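Local coordinates for tail spike protein gp49 (Pseudomonas phage LKA1, PDB 4RU4), which probably acts as a lyase on the O-specific polysaccharide of its Pseudomonas host, degrading the cell envelope during phage entry, at residues Gly116-Leu121 with Ala301-Val306; Leu132-Ala137 with Asp146-Tyr151; Leu187-Asp192 with Pro307-Arg312; Ile295-Asp300 with Gly333-Cys338. One frame throughout, in Å; residues are numbered along the deposited sequence.

Contact 1 of 4, residues Gly116-Leu121 with Ala301-Val306; sequences GSLVAL and AEVGCV
Leu118 CD1 lies off one face of the flat peptide unit that joins Val303 to Gly304, displaced past its rim toward Val303 O and Gly304 CA. Val303 O is 3.8 Å from Leu118 CD1, and Gly304 CA is 4.2 Å from the same Leu118 CD1 methyl. At the N-H edge of the unit stands a ring from strand 147-151, with Tyr151 CE1 3.5 Å from Gly304 N. The apolar part of the contact is a single side-chain touch, Leu118 CD1 against Val303 CG1 at 4.2 Å. No hydrogen bond crosses between the segments, and the buried surface is modest at 81 Å².

Residues 302-305 form a type II beta turn, and Gly304 takes its third position with phi 89°, a value suited to a residue without a side chain. An inverse gamma turn centred on Cys305 follows at once, closed by Val306 N to Gly304 O at 2.8 Å. This compact double turn belongs to the pectin lyase-like beta-helix region, whereas Leu118 lies on strand 113-120 in the Ig-like range, so the contact sets a strand side chain of one against a connecting loop of the other. With CG anti to the carbonyl carbon (chi1 -65°), Leu118 carries CD1 to the turn. Tyr199 packs on both Leu118 and Val303.

Contact 2 of 4, residues Leu132-Ala137 with Asp146-Tyr151; sequences LTIDFA and DVFIIY
Phe136 points the edge of its ring at the face of Phe148 in a T-shaped pair. The centroids are 5.8 Å apart and the planes stand at 76°. The touching atom is the para carbon: Phe136 CZ comes 4.3 Å from Phe148 CZ, above the Phe148 plane but displaced toward the rim. Ile134 approaches the same ring differently, with Ile134 CG1 4.2 Å from Phe148 CZ. The tip of Phe148 is therefore met from above by an aromatic edge and at its own edge, near its plane, by an aliphatic branch.

Ile134 folds back at chi2 (-62°) while Ile150 extends (chi2 174°), and the two terminal methyls meet, Ile134 CD1 to Ile150 CD1 at 4.4 Å. All four side chains are buried, and Ile198 on strand 197-202 adds to the packing by touching Phe136, Phe148 and Ile150.

The outward-turned residues are looser. Thr133 and Asp135, which alternate with the packed ones, are partly exposed and keep about 10 Å from the second segment, and Ala137 is exposed. With no hydrogen bond across, and a closest CA pair, Ile134 CA to Ile150 CA, 10.4 Å apart, the strands face each other through side chains alone. Strand 133-135 pairs instead with 180-183, and 147-151 with 168-177 and 197-202. Such layers closing on an apolar interior are consistent with an Ig-like beta-sandwich core.

Contact 3 of 4, residues Leu187-Asp192 with Pro307-Arg312; sequences LYAAYD and PVRNVR
Tyr188 lies against Arg309, and Pro307, first along the second segment, backs that pair: Pro307 CB lies 3.6 Å above the Arg309 guanidinium plane. The opposite face of this group is covered by Tyr188, with Tyr188 CB 3.4 Å from Arg309 NE. Next comes the main contact: Arg309 is extended from CG to NE, and its CD sits over the Tyr188 ring in a CH-pi contact, 3.4 Å from the centroid and 17° off the normal. The ring and guanidinium planes are 21° apart, and the two side chains run past each other in opposite directions. At the guanidinium edge a water accepts from Arg309 NH2 and donates to Tyr191 OH. Glu336 forms a salt bridge with NE, and NH1 bonds to Gly168 O.

Asn310, with left-handed backbone angles, presents its CB to Tyr188 OH at 4.0 Å. Arg312 then holds Asn310 OD1 side-on, through Arg312 NE at 2.9 Å and NH2 at 3.1 Å, from opposite faces of the amide. Thr344 of the second subunit also bonds to OD1, while Tyr188 OH pairs with Asp337 and with Tyr346 of that subunit. A tyrosine of an Ig-like loop is thus laid on Arg309, whose strand 308-309 pairs in parallel with 335-336, consistent with a coil of the pectin lyase-like beta-helix.

Contact 4 of 4, residues Ile295-Asp300 with Gly333-Cys338; sequences IATGGD and GNAEDC. With EDO (1,2-ethanediol), chain U.
Asn334 donates from ND2 to Gly298 O, 3.1 Å between Asn334 ND2 and Gly298 O, with a nearly straight N-H...O angle of 165°. The acceptor lies in the plane of the Asn334 amide, but the donor stands well above the carbonyl plane of Gly298. Asn334 reaches it with CG placed between its own backbone N and carbonyl carbon, chi1 70°, which folds the amide toward strand 296-298.

The other amide atom is used too. A water donates to Asn334 OD1 and accepts from Thr297 OG1, which is 2.6 Å from the water oxygen; this bridge and the Gly298 bond together are consistent with one orientation of the amide. Thr297 has its hydroxyl in the corresponding position (chi1 66°), turned toward the second segment, where Thr297 OG1 also rests 4.0 Å from Ala335 CB. Gly298 and Gly299 take backbone angles, with phi positive at Gly299, suited to residues lacking CB, and a 1,2-ethanediol, probably from the crystallisation liquor, takes a weak bond from Gly299 N.

The buried contact joins two parallel pairings: strand 296-298 beside 271-276, and 335-336 beside 308-309, whose Val308 touches both Thr297 and Asn334.

Contacts 1, 2 and 3 cluster where the Ig-like region, residues 113-201, meets the pectin lyase-like beta-helix, with centres 13 to 15 Å apart; contact 4 lies about 11 Å from contact 3 and about 22 Å from contact 2, centre to centre. Contact 2 is internal to the Ig-like region and nested within the loop closed by contact 1. Contacts 1 and 3 both tie that region to the helix, through adjoining segments 301-306 and 307-312. Contact 4 stays within the helix, and parallel strands 308-309 and 335-336 couple it to contact 3. The Ig-like region thus appears to lie against the side of the beta-helix, and contacts 2, 3 and 4 each have a residue at the second subunit.

Contact 1 of 4, residues Gly116-Leu121 with Ala301-Val306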
loop_
_atom_site.group_PDB
_atom_site.type_symbol
_atom_site.label_atom_id
_atom_site.label_comp_id
_atom_site.label_asym_id
_atom_site.label_seq_id
_atom_site.Cartn_x
_atom_site.Cartn_y
_atom_site.Cartn_z
ATOM N N GLY B 116 20.097 21.086 -17.349
ATOM C CA GLY B 116 19.383 22.348 -17.480
ATOM C C GLY B 116 20.121 23.433 -16.714
ATOM O O GLY B 116 21.276 23.254 -16.342
ATOM N N SER B 117 19.447 24.553 -16.475
ATOM C CA SER B 117 20.097 25.698 -15.859
ATOM C C SER B 117 19.332 26.246 -14.671
ATOM O O SER B 117 18.105 26.180 -14.625
ATOM C CB SER B 117 20.282 26.822 -16.884
ATOM O OG SER B 117 20.755 26.296 -18.104
ATOM N N LEU B 118 20.076 26.796 -13.719
ATOM C CA LEU B 118 19.489 27.554 -12.623
ATOM C C LEU B 118 19.783 29.013 -12.934
ATOM O O LEU B 118 20.947 29.408 -13.010
ATOM C CB LEU B 118 20.148 27.171 -11.294
ATOM C CG LEU B 118 19.999 25.754 -10.717
ATOM C CD1 LEU B 118 20.268 25.768 -9.203
ATOM C CD2 LEU B 118 18.647 25.157 -11.001
ATOM N N VAL B 119 18.729 29.806 -13.128
ATOM C CA VAL B 119 18.871 31.191 -13.543
ATOM C C VAL B 119 18.396 32.077 -12.411
ATOM O O VAL B 119 17.262 31.929 -11.934
ATOM C CB VAL B 119 18.031 31.471 -14.821
ATOM C CG1 VAL B 119 18.152 32.941 -15.240
ATOM C CG2 VAL B 119 18.480 30.548 -15.961
ATOM N N ALA B 120 19.263 32.991 -11.977
ATOM C CA ALA B 120 19.006 33.832 -10.811
ATOM C C ALA B 120 17.693 34.587 -10.959
ATOM O O ALA B 120 17.428 35.137 -12.012
ATOM C CB ALA B 120 20.169 34.833 -10.587
ATOM N N LEU B 121 16.894 34.591 -9.894
ATOM C CA LEU B 121 15.670 35.392 -9.795
ATOM C C LEU B 121 15.956 36.479 -8.767
ATOM O O LEU B 121 16.932 36.365 -8.028
ATOM C CB LEU B 121 14.503 34.514 -9.300
ATOM C CG LEU B 121 13.863 33.570 -10.328
ATOM C CD1 LEU B 121 13.055 32.441 -9.639
ATOM C CD2 LEU B 121 12.970 34.371 -11.281
ATOM N N ALA B 301 27.446 19.409 -3.221
ATOM C CA ALA B 301 27.639 20.698 -2.557
ATOM C C ALA B 301 27.545 21.871 -3.530
ATOM O O ALA B 301 28.003 22.984 -3.232
ATOM C CB ALA B 301 28.990 20.717 -1.842
ATOM N N GLU B 302 26.960 21.626 -4.694
ATOM C CA GLU B 302 26.838 22.672 -5.702
ATOM C C GLU B 302 25.666 23.608 -5.395
ATOM O O GLU B 302 24.801 23.292 -4.573
ATOM C CB GLU B 302 26.697 22.035 -7.086
ATOM C CG GLU B 302 27.951 21.242 -7.418
ATOM C CD GLU B 302 27.909 20.565 -8.754
ATOM O OE1 GLU B 302 27.119 20.993 -9.621
ATOM O OE2 GLU B 302 28.674 19.595 -8.936
ATOM N N VAL B 303 25.643 24.753 -6.064
ATOM C CA VAL B 303 24.524 25.690 -5.933
ATOM C C VAL B 303 23.194 24.943 -6.139
ATOM O O VAL B 303 23.031 24.170 -7.085
ATOM C CB VAL B 303 24.633 26.852 -6.934
ATOM C CG1 VAL B 303 23.317 27.687 -6.967
ATOM C CG2 VAL B 303 25.869 27.732 -6.615
ATOM N N GLY B 304 22.268 25.153 -5.217
ATOM C CA GLY B 304 20.959 24.533 -5.296
ATOM C C GLY B 304 20.857 23.176 -4.626
ATOM O O GLY B 304 19.895 22.436 -4.873
ATOM N N CYS B 305 21.826 22.837 -3.775
ATOM C CA CYS B 305 21.851 21.501 -3.167
ATOM C C CYS B 305 20.895 21.369 -1.982
ATOM O O CYS B 305 21.324 21.153 -0.847
ATOM C CB CYS B 305 23.280 21.078 -2.764
ATOM S SG CYS B 305 24.168 22.225 -1.671
ATOM N N VAL B 306 19.604 21.429 -2.275
ATOM C CA VAL B 306 18.560 21.490 -1.251
ATOM C C VAL B 306 18.125 20.101 -0.812
ATOM O O VAL B 306 18.558 19.118 -1.416
ATOM C CB VAL B 306 17.357 22.298 -1.773
ATOM C CG1 VAL B 306 17.818 23.734 -2.050
ATOM C CG2 VAL B 306 16.743 21.639 -3.034
#

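Contact 2 of 4, residues Leu132-Ala137 with Asp146-Tyr151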
loop_
_atom_site.group_PDB
_atom_site.type_symbol
_atom_site.label_atom_id
_atom_site.label_comp_id
_atom_site.label_asym_id
_atom_site.label_seq_id
_atom_site.Cartn_x
_atom_site.Cartn_y
_atom_site.Cartn_z
ATOM N N LEU B 132 2.210 29.941 1.367
ATOM C CA LEU B 132 2.082 29.702 -0.063
ATOM C C LEU B 132 2.210 31.007 -0.826
ATOM O O LEU B 132 1.718 31.129 -1.948
ATOM C CB LEU B 132 0.770 28.995 -0.425
ATOM C CG LEU B 132 0.690 27.545 0.039
ATOM C CD1 LEU B 132 -0.032 27.515 1.383
ATOM C CD2 LEU B 132 0.017 26.616 -0.974
ATOM N N THR B 133 2.880 31.978 -0.208
ATOM C CA THR B 133 3.071 33.289 -0.824
ATOM C C THR B 133 4.504 33.791 -0.677
ATOM O O THR B 133 5.059 33.824 0.421
ATOM C CB THR B 133 2.135 34.334 -0.200
ATOM O OG1 THR B 133 0.793 33.841 -0.244
ATOM C CG2 THR B 133 2.217 35.644 -0.975
ATOM N N ILE B 134 5.079 34.210 -1.798
ATOM C CA ILE B 134 6.454 34.652 -1.843
ATOM C C ILE B 134 6.502 36.062 -2.424
ATOM O O ILE B 134 5.925 36.320 -3.493
ATOM C CB ILE B 134 7.294 33.734 -2.793
ATOM C CG1 ILE B 134 7.186 32.262 -2.389
ATOM C CG2 ILE B 134 8.738 34.178 -2.818
ATOM C CD1 ILE B 134 7.724 31.956 -1.006
ATOM N N ASP B 135 7.210 36.952 -1.728
ATOM C CA ASP B 135 7.355 38.346 -2.138
ATOM C C ASP B 135 8.762 38.638 -2.675
ATOM O O ASP B 135 9.732 38.677 -1.909
ATOM C CB ASP B 135 7.069 39.284 -0.951
ATOM C CG ASP B 135 5.637 39.188 -0.460
ATOM O OD1 ASP B 135 4.725 38.976 -1.296
ATOM O OD2 ASP B 135 5.423 39.320 0.768
ATOM N N PHE B 136 8.857 38.866 -3.986
ATOM C CA PHE B 136 10.126 39.130 -4.642
ATOM C C PHE B 136 10.481 40.605 -4.579
ATOM O O PHE B 136 9.595 41.470 -4.608
ATOM C CB PHE B 136 10.063 38.667 -6.096
ATOM C CG PHE B 136 10.212 37.175 -6.253
ATOM C CD1 PHE B 136 9.101 36.345 -6.207
ATOM C CD2 PHE B 136 11.460 36.610 -6.435
ATOM C CE1 PHE B 136 9.233 34.960 -6.361
ATOM C CE2 PHE B 136 11.604 35.225 -6.576
ATOM C CZ PHE B 136 10.473 34.404 -6.521
ATOM N N ALA B 137 11.778 40.885 -4.486
ATOM C CA ALA B 137 12.264 42.252 -4.365
ATOM C C ALA B 137 11.956 43.098 -5.593
ATOM O O ALA B 137 11.881 44.316 -5.501
ATOM C CB ALA B 137 13.759 42.258 -4.087
ATOM N N ASP B 146 5.651 27.501 -13.638
ATOM C CA ASP B 146 7.112 27.578 -13.594
ATOM C C ASP B 146 7.624 26.980 -12.282
ATOM O O ASP B 146 6.886 26.889 -11.306
ATOM C CB ASP B 146 7.626 29.024 -13.734
ATOM C CG ASP B 146 7.627 29.537 -15.181
ATOM O OD1 ASP B 146 7.376 28.766 -16.130
ATOM O OD2 ASP B 146 7.914 30.735 -15.366
ATOM N N VAL B 147 8.893 26.583 -12.266
ATOM C CA VAL B 147 9.512 25.976 -11.074
ATOM C C VAL B 147 10.740 26.750 -10.655
ATOM O O VAL B 147 11.566 27.133 -11.493
ATOM C CB VAL B 147 9.875 24.491 -11.330
ATOM C CG1 VAL B 147 10.663 23.878 -10.156
ATOM C CG2 VAL B 147 8.591 23.706 -11.610
ATOM N N PHE B 148 10.842 27.030 -9.364
ATOM C CA PHE B 148 12.039 27.673 -8.849
ATOM C C PHE B 148 12.520 27.005 -7.580
ATOM O O PHE B 148 11.758 26.289 -6.919
ATOM C CB PHE B 148 11.849 29.192 -8.673
ATOM C CG PHE B 148 10.802 29.593 -7.635
ATOM C CD1 PHE B 148 11.157 29.770 -6.309
ATOM C CD2 PHE B 148 9.489 29.875 -8.019
ATOM C CE1 PHE B 148 10.236 30.177 -5.373
ATOM C CE2 PHE B 148 8.546 30.269 -7.086
ATOM C CZ PHE B 148 8.923 30.430 -5.755
ATOM N N ILE B 149 13.791 27.239 -7.270
ATOM C CA ILE B 149 14.424 26.716 -6.075
ATOM C C ILE B 149 14.802 27.871 -5.155
ATOM O O ILE B 149 15.471 28.830 -5.569
ATOM C CB ILE B 149 15.737 25.987 -6.424
ATOM C CG1 ILE B 149 15.456 24.734 -7.246
ATOM C CG2 ILE B 149 16.497 25.606 -5.123
ATOM C CD1 ILE B 149 16.716 24.143 -7.910
ATOM N N ILE B 150 14.345 27.794 -3.911
ATOM C CA ILE B 150 14.881 28.646 -2.860
ATOM C C ILE B 150 16.098 27.919 -2.308
ATOM O O ILE B 150 15.996 26.736 -1.964
ATOM C CB ILE B 150 13.841 28.806 -1.747
ATOM C CG1 ILE B 150 12.553 29.427 -2.326
ATOM C CG2 ILE B 150 14.426 29.593 -0.548
ATOM C CD1 ILE B 150 11.380 29.492 -1.336
ATOM N N TYR B 151 17.245 28.601 -2.226
ATOM C CA TYR B 151 18.488 27.951 -1.796
ATOM C C TYR B 151 19.219 28.758 -0.745
ATOM O O TYR B 151 19.434 29.957 -0.915
ATOM C CB TYR B 151 19.411 27.762 -3.000
ATOM C CG TYR B 151 20.816 27.298 -2.678
ATOM C CD1 TYR B 151 21.037 26.055 -2.082
ATOM C CD2 TYR B 151 21.922 28.078 -3.023
ATOM C CE1 TYR B 151 22.317 25.619 -1.787
ATOM C CE2 TYR B 151 23.222 27.642 -2.749
ATOM C CZ TYR B 151 23.409 26.417 -2.138
ATOM O OH TYR B 151 24.670 25.973 -1.859
#

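Contact 3 of 4, residues Leu187-Asp192 with Pro307-Arg312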
loop_
_atom_site.group_PDB
_atom_site.type_symbol
_atom_site.label_atom_id
_atom_site.label_comp_id
_atom_site.label_asym_id
_atom_site.label_seq_id
_atom_site.Cartn_x
_atom_site.Cartn_y
_atom_site.Cartn_z
ATOM N N LEU B 187 5.185 25.676 1.789
ATOM C CA LEU B 187 6.609 25.518 2.083
ATOM C C LEU B 187 6.849 24.546 3.238
ATOM O O LEU B 187 6.150 24.604 4.252
ATOM C CB LEU B 187 7.233 26.873 2.438
ATOM C CG LEU B 187 7.367 27.943 1.335
ATOM C CD1 LEU B 187 7.953 29.198 1.947
ATOM C CD2 LEU B 187 8.241 27.484 0.125
ATOM N N TYR B 188 7.843 23.665 3.081
ATOM C CA TYR B 188 8.264 22.768 4.157
ATOM C C TYR B 188 8.992 23.531 5.267
ATOM O O TYR B 188 8.984 23.102 6.409
ATOM C CB TYR B 188 9.223 21.708 3.634
ATOM C CG TYR B 188 8.525 20.558 2.934
ATOM C CD1 TYR B 188 8.241 20.622 1.574
ATOM C CD2 TYR B 188 8.153 19.412 3.644
ATOM C CE1 TYR B 188 7.613 19.581 0.914
ATOM C CE2 TYR B 188 7.533 18.337 2.985
ATOM C CZ TYR B 188 7.259 18.450 1.621
ATOM O OH TYR B 188 6.624 17.431 0.955
ATOM N N ALA B 189 9.627 24.650 4.932
ATOM C CA ALA B 189 10.473 25.361 5.900
ATOM C C ALA B 189 10.360 26.866 5.776
ATOM O O ALA B 189 9.862 27.396 4.769
ATOM C CB ALA B 189 11.984 24.924 5.748
ATOM N N ALA B 190 10.862 27.543 6.804
ATOM C CA ALA B 190 10.885 28.993 6.870
ATOM C C ALA B 190 12.237 29.449 6.353
ATOM O O ALA B 190 13.232 28.722 6.503
ATOM C CB ALA B 190 10.717 29.436 8.345
ATOM N N TYR B 191 12.286 30.641 5.756
ATOM C CA TYR B 191 13.530 31.218 5.229
ATOM C C TYR B 191 13.650 32.691 5.609
ATOM O O TYR B 191 12.675 33.453 5.480
ATOM C CB TYR B 191 13.597 31.084 3.705
ATOM C CG TYR B 191 13.476 29.638 3.302
ATOM C CD1 TYR B 191 14.558 28.777 3.434
ATOM C CD2 TYR B 191 12.259 29.123 2.868
ATOM C CE1 TYR B 191 14.445 27.439 3.113
ATOM C CE2 TYR B 191 12.122 27.774 2.561
ATOM C CZ TYR B 191 13.220 26.931 2.682
ATOM O OH TYR B 191 13.084 25.584 2.380
ATOM N N ASP B 192 14.846 33.062 6.071
ATOM C CA ASP B 192 15.264 34.452 6.278
ATOM C C ASP B 192 15.633 34.985 4.898
ATOM O O ASP B 192 16.527 34.437 4.239
ATOM C CB ASP B 192 16.494 34.466 7.192
ATOM C CG ASP B 192 17.005 35.879 7.510
ATOM O OD1 ASP B 192 16.700 36.840 6.771
ATOM O OD2 ASP B 192 17.736 36.011 8.519
ATOM N N PRO B 307 17.314 20.016 0.265
ATOM C CA PRO B 307 16.913 18.698 0.753
ATOM C C PRO B 307 16.063 17.910 -0.250
ATOM O O PRO B 307 15.402 18.465 -1.119
ATOM C CB PRO B 307 16.068 19.030 1.993
ATOM C CG PRO B 307 16.694 20.341 2.504
ATOM C CD PRO B 307 16.896 21.086 1.213
ATOM N N VAL B 308 16.091 16.600 -0.096
ATOM C CA VAL B 308 15.392 15.720 -0.991
ATOM C C VAL B 308 13.995 15.540 -0.402
ATOM O O VAL B 308 13.875 15.050 0.730
ATOM C CB VAL B 308 16.112 14.360 -1.021
ATOM C CG1 VAL B 308 15.279 13.337 -1.806
ATOM C CG2 VAL B 308 17.515 14.525 -1.588
ATOM N N ARG B 309 12.947 15.911 -1.145
ATOM C CA ARG B 309 11.590 15.883 -0.572
ATOM C C ARG B 309 10.525 15.314 -1.492
ATOM O O ARG B 309 10.559 15.558 -2.684
ATOM C CB ARG B 309 11.157 17.298 -0.166
ATOM C CG ARG B 309 11.964 17.880 1.007
ATOM C CD ARG B 309 11.206 19.061 1.578
ATOM N NE ARG B 309 11.831 19.689 2.750
ATOM C CZ ARG B 309 12.726 20.671 2.698
ATOM N NH1 ARG B 309 13.163 21.154 1.528
ATOM N NH2 ARG B 309 13.180 21.194 3.827
ATOM N N ASN B 310 9.552 14.615 -0.905
ATOM C CA ASN B 310 8.436 14.002 -1.653
ATOM C C ASN B 310 8.948 13.142 -2.787
ATOM O O ASN B 310 8.373 13.111 -3.872
ATOM C CB ASN B 310 7.397 15.027 -2.168
ATOM C CG ASN B 310 6.096 14.353 -2.664
ATOM O OD1 ASN B 310 5.635 13.363 -2.088
ATOM N ND2 ASN B 310 5.548 14.852 -3.775
ATOM N N VAL B 311 10.033 12.417 -2.526
ATOM C CA VAL B 311 10.518 11.435 -3.495
ATOM C C VAL B 311 10.077 10.061 -3.003
ATOM O O VAL B 311 10.296 9.693 -1.841
ATOM C CB VAL B 311 12.054 11.529 -3.742
ATOM C CG1 VAL B 311 12.485 10.520 -4.811
ATOM C CG2 VAL B 311 12.459 12.975 -4.149
ATOM N N ARG B 312 9.387 9.333 -3.881
ATOM C CA ARG B 312 8.692 8.122 -3.488
ATOM C C ARG B 312 9.202 6.926 -4.295
ATOM O O ARG B 312 9.144 6.944 -5.517
ATOM C CB ARG B 312 7.184 8.319 -3.699
ATOM C CG ARG B 312 6.678 9.620 -3.106
ATOM C CD ARG B 312 6.672 9.533 -1.559
ATOM N NE ARG B 312 6.175 10.781 -0.981
ATOM C CZ ARG B 312 6.010 10.981 0.331
ATOM N NH1 ARG B 312 6.310 10.019 1.200
ATOM N NH2 ARG B 312 5.534 12.139 0.769
HETATM O O HOH W 1 14.746 23.629 3.831
#

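Contact 4 of 4, residues Ile295-Asp300 with Gly333-Cys338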
loop_
_atom_site.group_PDB
_atom_site.type_symbol
_atom_site.label_atom_id
_atom_site.label_comp_id
_atom_site.label_asym_id
_atom_site.label_seq_id
_atom_site.Cartn_x
_atom_site.Cartn_y
_atom_site.Cartn_z
ATOM N N ILE B 295 18.963 1.970 -4.330
ATOM C CA ILE B 295 18.418 3.303 -4.529
ATOM C C ILE B 295 18.900 4.137 -3.353
ATOM O O ILE B 295 18.996 3.638 -2.210
ATOM C CB ILE B 295 16.872 3.296 -4.628
ATOM C CG1 ILE B 295 16.419 2.451 -5.834
ATOM C CG2 ILE B 295 16.315 4.727 -4.693
ATOM C CD1 ILE B 295 14.877 2.474 -6.064
ATOM N N ALA B 296 19.232 5.398 -3.628
ATOM C CA ALA B 296 19.713 6.292 -2.590
ATOM C C ALA B 296 19.168 7.680 -2.837
ATOM O O ALA B 296 18.666 7.969 -3.925
ATOM C CB ALA B 296 21.222 6.331 -2.592
ATOM N N THR B 297 19.254 8.536 -1.823
ATOM C CA THR B 297 19.029 9.950 -2.022
ATOM C C THR B 297 20.176 10.684 -1.327
ATOM O O THR B 297 20.787 10.151 -0.390
ATOM C CB THR B 297 17.642 10.408 -1.443
ATOM O OG1 THR B 297 17.646 10.278 -0.013
ATOM C CG2 THR B 297 16.501 9.554 -2.020
ATOM N N GLY B 298 20.477 11.907 -1.753
ATOM C CA GLY B 298 21.535 12.645 -1.082
ATOM C C GLY B 298 21.717 13.921 -1.843
ATOM O O GLY B 298 20.784 14.714 -1.922
ATOM N N GLY B 299 22.889 14.089 -2.448
ATOM C CA GLY B 299 23.154 15.267 -3.255
ATOM C C GLY B 299 24.629 15.647 -3.238
ATOM O O GLY B 299 25.494 14.843 -2.861
ATOM N N ASP B 300 24.929 16.874 -3.664
ATOM C CA ASP B 300 26.321 17.322 -3.694
ATOM C C ASP B 300 26.402 18.633 -2.952
ATOM O O ASP B 300 25.517 18.944 -2.161
ATOM C CB ASP B 300 26.829 17.473 -5.133
ATOM C CG ASP B 300 25.909 18.321 -5.999
ATOM O OD1 ASP B 300 25.281 19.272 -5.475
ATOM O OD2 ASP B 300 25.809 18.031 -7.217
ATOM N N GLY B 333 20.840 11.924 5.286
ATOM C CA GLY B 333 20.237 12.813 6.273
ATOM C C GLY B 333 19.663 14.126 5.784
ATOM O O GLY B 333 19.153 14.917 6.592
ATOM N N ASN B 334 19.766 14.413 4.484
ATOM C CA ASN B 334 19.051 15.583 3.984
ATOM C C ASN B 334 17.713 15.254 3.315
ATOM O O ASN B 334 17.264 15.988 2.434
ATOM C CB ASN B 334 19.936 16.420 3.038
ATOM C CG ASN B 334 20.190 15.714 1.706
ATOM O OD1 ASN B 334 20.234 14.493 1.645
ATOM N ND2 ASN B 334 20.354 16.494 0.635
ATOM N N ALA B 335 17.087 14.141 3.713
ATOM C CA ALA B 335 15.804 13.734 3.159
ATOM C C ALA B 335 14.708 14.196 4.106
ATOM O O ALA B 335 14.881 14.128 5.314
ATOM C CB ALA B 335 15.738 12.193 2.989
ATOM N N GLU B 336 13.587 14.672 3.568
ATOM C CA GLU B 336 12.397 14.932 4.393
ATOM C C GLU B 336 11.145 14.498 3.659
ATOM O O GLU B 336 10.982 14.859 2.492
ATOM C CB GLU B 336 12.283 16.410 4.764
ATOM C CG GLU B 336 10.921 16.789 5.338
ATOM C CD GLU B 336 10.857 18.200 5.918
ATOM O OE1 GLU B 336 11.662 19.068 5.538
ATOM O OE2 GLU B 336 9.979 18.442 6.767
ATOM N N ASP B 337 10.263 13.735 4.317
ATOM C CA ASP B 337 8.968 13.431 3.714
ATOM C C ASP B 337 9.202 12.576 2.473
ATOM O O ASP B 337 8.747 12.892 1.380
ATOM C CB ASP B 337 8.191 14.718 3.345
ATOM C CG ASP B 337 6.746 14.440 2.931
ATOM O OD1 ASP B 337 6.199 13.378 3.308
ATOM O OD2 ASP B 337 6.149 15.287 2.229
ATOM N N CYS B 338 9.953 11.498 2.639
ATOM C CA CYS B 338 10.168 10.565 1.535
ATOM C C CYS B 338 9.821 9.163 2.018
ATOM O O CYS B 338 9.750 8.922 3.222
ATOM C CB CYS B 338 11.632 10.581 1.119
ATOM S SG CYS B 338 12.193 12.097 0.331
HETATM C C1 EDO U . 24.927 12.772 -0.173
HETATM O O1 EDO U . 25.961 13.279 0.673
HETATM C C2 EDO U . 25.573 12.013 -1.324
HETATM O O2 EDO U . 24.579 11.356 -2.101
HETATM O O HOH W 2 18.735 12.247 1.332
#